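Local coordinates for uncharacterized protein ScGH5_18 (Streptomyces cattleya, PDB 7LR8) that is a family 5 glycoside hydrolase that binds Manβ1-4GlcNAc and probably cleaves this disaccharide during N-glycan breakdown, at residues 153-161 / 203-211. The protein carries 1 engineered substitution. Numbering follows the deposited sequence.
Engineered in segment 153-161: Ala153 (natural residue Glu).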
ATOM      1  N   ALA B 153      -9.422   6.688  13.278  1.00 17.16           N
ATOM      2  CA  ALA B 153      -8.262   6.965  14.121  1.00 19.18           C
ATOM      3  C   ALA B 153      -7.071   7.410  13.278  1.00 18.09           C
ATOM      4  O   ALA B 153      -5.948   6.916  13.435  1.00 18.99           O
ATOM      5  CB  ALA B 153      -7.896   5.741  14.976  1.00 18.39           C
ATOM      6  N   ILE B 154      -7.322   8.363  12.372  1.00 18.31           N
ATOM      7  CA  ILE B 154      -6.258   8.880  11.520  1.00 18.66           C
ATOM      8  C   ILE B 154      -5.156   9.514  12.356  1.00 18.64           C
ATOM      9  O   ILE B 154      -4.000   9.552  11.924  1.00 17.29           O
ATOM     10  CB  ILE B 154      -6.824   9.882  10.481  1.00 16.57           C
ATOM     11  CG1 ILE B 154      -5.817  10.110   9.345  1.00 20.11           C
ATOM     12  CG2 ILE B 154      -7.188  11.210  11.130  1.00 17.96           C
ATOM     13  CD1 ILE B 154      -5.812   8.995   8.326  1.00 21.40           C
ATOM     14  N   ASN B 155      -5.481   9.975  13.570  1.00 16.94           N
ATOM     15  CA  ASN B 155      -4.468  10.537  14.460  1.00 17.86           C
ATOM     16  C   ASN B 155      -3.334   9.566  14.759  1.00 19.75           C
ATOM     17  O   ASN B 155      -2.272  10.008  15.208  1.00 17.04           O
ATOM     18  CB  ASN B 155      -5.092  11.019  15.784  1.00 16.38           C
ATOM     19  CG  ASN B 155      -5.695   9.889  16.643  1.00 16.01           C
ATOM     20  OD1 ASN B 155      -6.384   8.992  16.150  1.00 17.79           O
ATOM     21  ND2 ASN B 155      -5.448   9.960  17.940  1.00 17.61           N
ATOM     22  N   GLN B 156      -3.526   8.257  14.550  1.00 17.90           N
ATOM     23  CA  GLN B 156      -2.426   7.342  14.849  1.00 16.41           C
ATOM     24  C   GLN B 156      -1.252   7.498  13.884  1.00 20.26           C
ATOM     25  O   GLN B 156      -0.172   6.984  14.176  1.00 21.04           O
ATOM     26  CB  GLN B 156      -2.918   5.884  14.868  1.00 20.24           C
ATOM     27  CG  GLN B 156      -3.247   5.302  13.491  1.00 19.58           C
ATOM     28  CD  GLN B 156      -2.139   4.444  12.916  1.00 23.12           C
ATOM     29  OE1 GLN B 156      -1.539   3.632  13.610  1.00 24.11           O
ATOM     30  NE2 GLN B 156      -1.867   4.627  11.627  1.00 19.39           N
ATOM     31  N   PHE B 157      -1.421   8.216  12.771  1.00 19.53           N
ATOM     32  CA  PHE B 157      -0.296   8.496  11.887  1.00 19.63           C
ATOM     33  C   PHE B 157       0.534   9.689  12.340  1.00 23.51           C
ATOM     34  O   PHE B 157       1.569   9.964  11.718  1.00 22.52           O
ATOM     35  CB  PHE B 157      -0.790   8.758  10.457  1.00 17.60           C
ATOM     36  CG  PHE B 157      -1.311   7.530   9.758  1.00 17.01           C
ATOM     37  CD1 PHE B 157      -0.427   6.614   9.190  1.00 15.85           C
ATOM     38  CD2 PHE B 157      -2.686   7.306   9.645  1.00 18.93           C
ATOM     39  CE1 PHE B 157      -0.900   5.488   8.534  1.00 19.14           C
ATOM     40  CE2 PHE B 157      -3.167   6.178   9.002  1.00 18.51           C
ATOM     41  CZ  PHE B 157      -2.268   5.269   8.439  1.00 18.65           C
ATOM     42  N   SER B 158       0.110  10.406  13.386  1.00 19.17           N
ATOM     43  CA  SER B 158       0.583  11.764  13.619  1.00 20.32           C
ATOM     44  C   SER B 158       1.720  11.862  14.626  1.00 26.57           C
ATOM     45  O   SER B 158       2.302  12.946  14.771  1.00 23.31           O
ATOM     46  CB  SER B 158      -0.586  12.673  14.055  1.00 19.41           C
ATOM     47  OG  SER B 158      -0.980  12.456  15.399  1.00 20.50           O
ATOM     48  N   GLY B 159       2.074  10.771  15.293  1.00 21.82           N
ATOM     49  CA  GLY B 159       3.170  10.831  16.243  1.00 20.76           C
ATOM     50  C   GLY B 159       3.392   9.497  16.921  1.00 22.81           C
ATOM     51  O   GLY B 159       2.837   8.468  16.523  1.00 23.08           O
ATOM     52  N   HIS B 160       4.241   9.537  17.943  1.00 22.06           N
ATOM     53  CA  HIS B 160       4.513   8.365  18.765  1.00 22.51           C
ATOM     54  C   HIS B 160       3.202   7.723  19.230  1.00 23.11           C
ATOM     55  O   HIS B 160       2.244   8.439  19.568  1.00 24.99           O
ATOM     56  CB  HIS B 160       5.364   8.776  19.971  1.00 33.77           C
ATOM     57  CG  HIS B 160       5.655   7.657  20.924  1.00 45.70           C
ATOM     58  ND1 HIS B 160       4.794   7.298  21.941  1.00 51.05           N
ATOM     59  CD2 HIS B 160       6.715   6.818  21.016  1.00 49.78           C
ATOM     60  CE1 HIS B 160       5.310   6.285  22.616  1.00 51.56           C
ATOM     61  NE2 HIS B 160       6.474   5.974  22.074  1.00 50.79           N
ATOM     62  N   PRO B 161       3.117   6.380  19.286  1.00 24.70           N
ATOM     63  CA  PRO B 161       4.163   5.388  19.006  1.00 22.96           C
ATOM     64  C   PRO B 161       4.244   4.872  17.555  1.00 25.18           C
ATOM     65  O   PRO B 161       4.904   3.843  17.343  1.00 23.26           O
ATOM     66  CB  PRO B 161       3.789   4.242  19.955  1.00 24.59           C
ATOM     67  CG  PRO B 161       2.313   4.291  19.979  1.00 24.29           C
ATOM     68  CD  PRO B 161       1.934   5.749  19.898  1.00 24.29           C
ATOM     69  N   TYR B 203      -5.242  10.845  26.145  1.00 22.29           N
ATOM     70  CA  TYR B 203      -4.356  10.219  27.114  1.00 27.73           C
ATOM     71  C   TYR B 203      -2.873  10.543  26.945  1.00 22.99           C
ATOM     72  O   TYR B 203      -2.122  10.387  27.916  1.00 24.31           O
ATOM     73  CB  TYR B 203      -4.512   8.691  27.055  1.00 25.09           C
ATOM     74  CG  TYR B 203      -5.798   8.125  27.617  1.00 25.14           C
ATOM     75  CD1 TYR B 203      -6.743   8.929  28.262  1.00 23.73           C
ATOM     76  CD2 TYR B 203      -6.062   6.770  27.510  1.00 22.30           C
ATOM     77  CE1 TYR B 203      -7.920   8.373  28.786  1.00 25.70           C
ATOM     78  CE2 TYR B 203      -7.220   6.213  28.027  1.00 26.80           C
ATOM     79  CZ  TYR B 203      -8.142   7.010  28.662  1.00 26.78           C
ATOM     80  OH  TYR B 203      -9.285   6.422  29.178  1.00 23.56           O
ATOM     81  N   LEU B 204      -2.434  10.977  25.763  1.00 25.80           N
ATOM     82  CA  LEU B 204      -1.013  11.096  25.424  1.00 23.79           C
ATOM     83  C   LEU B 204      -0.595  12.561  25.434  1.00 23.11           C
ATOM     84  O   LEU B 204      -1.033  13.340  24.581  1.00 24.90           O
ATOM     85  CB  LEU B 204      -0.732  10.491  24.052  1.00 29.09           C
ATOM     86  CG  LEU B 204      -0.084   9.120  23.888  1.00 37.93           C
ATOM     87  CD1 LEU B 204       0.588   9.046  22.527  1.00 32.91           C
ATOM     88  CD2 LEU B 204       0.917   8.851  24.998  1.00 38.27           C
ATOM     89  N   ASP B 205       0.283  12.925  26.367  1.00 25.60           N
ATOM     90  CA  ASP B 205       0.854  14.265  26.345  1.00 29.53           C
ATOM     91  C   ASP B 205       1.561  14.495  25.017  1.00 29.53           C
ATOM     92  O   ASP B 205       2.180  13.585  24.458  1.00 31.75           O
ATOM     93  CB  ASP B 205       1.839  14.459  27.500  1.00 27.01           C
ATOM     94  CG  ASP B 205       1.199  14.277  28.862  1.00 36.74           C
ATOM     95  OD1 ASP B 205      -0.022  14.485  29.002  1.00 34.89           O
ATOM     96  OD2 ASP B 205       1.929  13.923  29.803  1.00 38.03           O
ATOM     97  N   ASP B 206       1.444  15.713  24.495  1.00 31.70           N
ATOM     98  CA  ASP B 206       2.104  16.159  23.266  1.00 27.33           C
ATOM     99  C   ASP B 206       1.553  15.504  22.000  1.00 26.38           C
ATOM    100  O   ASP B 206       2.077  15.764  20.914  1.00 28.22           O
ATOM    101  CB  ASP B 206       3.624  15.946  23.321  1.00 36.98           C
ATOM    102  CG  ASP B 206       4.251  16.597  24.535  1.00 50.75           C
ATOM    103  OD1 ASP B 206       3.864  17.740  24.864  1.00 54.72           O
ATOM    104  OD2 ASP B 206       5.124  15.964  25.166  1.00 56.55           O
ATOM    105  N   HIS B 207       0.513  14.682  22.091  1.00 24.06           N
ATOM    106  CA  HIS B 207      -0.130  14.157  20.888  1.00 20.68           C
ATOM    107  C   HIS B 207      -0.824  15.294  20.137  1.00 20.60           C
ATOM    108  O   HIS B 207      -1.495  16.121  20.761  1.00 22.79           O
ATOM    109  CB  HIS B 207      -1.128  13.057  21.276  1.00 20.16           C
ATOM    110  CG  HIS B 207      -1.742  12.350  20.107  1.00 21.74           C
ATOM    111  ND1 HIS B 207      -1.023  11.511  19.281  1.00 20.35           N
ATOM    112  CD2 HIS B 207      -3.018  12.335  19.646  1.00 18.75           C
ATOM    113  CE1 HIS B 207      -1.829  11.014  18.358  1.00 16.82           C
ATOM    114  NE2 HIS B 207      -3.041  11.509  18.549  1.00 17.39           N
ATOM    115  N   PRO B 208      -0.672  15.377  18.809  1.00 23.53           N
ATOM    116  CA  PRO B 208      -1.127  16.580  18.087  1.00 21.12           C
ATOM    117  C   PRO B 208      -2.632  16.723  18.030  1.00 25.16           C
ATOM    118  O   PRO B 208      -3.132  17.847  17.886  1.00 22.21           O
ATOM    119  CB  PRO B 208      -0.543  16.392  16.677  1.00 18.88           C
ATOM    120  CG  PRO B 208       0.518  15.368  16.818  1.00 26.23           C
ATOM    121  CD  PRO B 208       0.093  14.468  17.941  1.00 25.74           C
ATOM    122  N   PHE B 209      -3.366  15.619  18.088  1.00 19.60           N
ATOM    123  CA  PHE B 209      -4.818  15.665  18.080  1.00 21.27           C
ATOM    124  C   PHE B 209      -5.277  15.765  19.523  1.00 23.11           C
ATOM    125  O   PHE B 209      -4.861  14.960  20.363  1.00 20.85           O
ATOM    126  CB  PHE B 209      -5.396  14.434  17.380  1.00 16.74           C
ATOM    127  CG  PHE B 209      -5.300  14.494  15.869  1.00 18.84           C
ATOM    128  CD1 PHE B 209      -4.111  14.186  15.217  1.00 18.14           C
ATOM    129  CD2 PHE B 209      -6.408  14.839  15.106  1.00 22.05           C
ATOM    130  CE1 PHE B 209      -4.026  14.239  13.817  1.00 19.63           C
ATOM    131  CE2 PHE B 209      -6.337  14.897  13.713  1.00 20.20           C
ATOM    132  CZ  PHE B 209      -5.140  14.599  13.065  1.00 20.66           C
ATOM    133  N   THR B 210      -6.079  16.782  19.823  1.00 21.75           N
ATOM    134  CA  THR B 210      -6.347  17.157  21.203  1.00 22.51           C
ATOM    135  C   THR B 210      -7.777  16.827  21.616  1.00 26.00           C
ATOM    136  O   THR B 210      -8.640  16.559  20.771  1.00 23.91           O
ATOM    137  CB  THR B 210      -6.107  18.659  21.407  1.00 21.63           C
ATOM    138  OG1 THR B 210      -7.091  19.405  20.671  1.00 21.57           O
ATOM    139  CG2 THR B 210      -4.701  19.056  20.936  1.00 21.95           C
ATOM    140  N   PRO B 211      -8.062  16.826  22.923  1.00 21.37           N
ATOM    141  CA  PRO B 211      -9.468  16.713  23.345  1.00 23.12           C
ATOM    142  C   PRO B 211     -10.337  17.819  22.775  1.00 20.67           C
ATOM    143  O   PRO B 211     -11.496  17.582  22.418  1.00 22.10           O
ATOM    144  CB  PRO B 211      -9.384  16.796  24.872  1.00 21.83           C
ATOM    145  CG  PRO B 211      -7.975  16.367  25.210  1.00 19.88           C
ATOM    146  CD  PRO B 211      -7.134  16.864  24.070  1.00 22.66           C
TER
HETATM  147  O   HOH W   1       1.758  11.113  19.568  1.00 22.18           O
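Leu204 lays its CD1 methyl against the carbonyl oxygen of His160, where two neighbouring loops of the (β/α)8 barrel meet: 153-161, which follows strand 145-152 and begins at the engineered Ala153 of the sugar site, and 203-211, which runs from the last residue of helix 200-203 toward helix 211-216. From Leu204 the chain reverses in a type II β-turn that ends at His207, the polar centre of the contact. A chi1 of -174° turns CG away from the backbone N and carries the imidazole across to the 3-10 segment 154-157. Its NE2 accepts a hydrogen bond from Asn155 ND2 at 2.9 Å; the N-H···N angle is 148°, and the amide stands almost perpendicular to the ring. ND1 lies 2.8 Å from a water that donates to His160 O, so both ring nitrogens are linked to the other loop. A leucine in place of His207 would probably leave Asn155 ND2 without this acceptor and break the water link to His160. The Asn155 amide has a second hold, its OD1 accepting from the backbone N of Tyr198, a residue of the glycan pocket. Next, Pro208 sets its CD 3.4 Å from Ser158 OG, a hydroxyl that donates to Asn155 O in the carbonyl plane. Phe209 ends the contact: Asn155 CB sits over one ring face in a CH-π contact, 3.8 Å from the centroid, while Ala173 and Leu177 of helix 170-187 also pack on this side chain. At the ring edge, Ser158 CB lies in plane, 3.8 Å from Phe209 CE1.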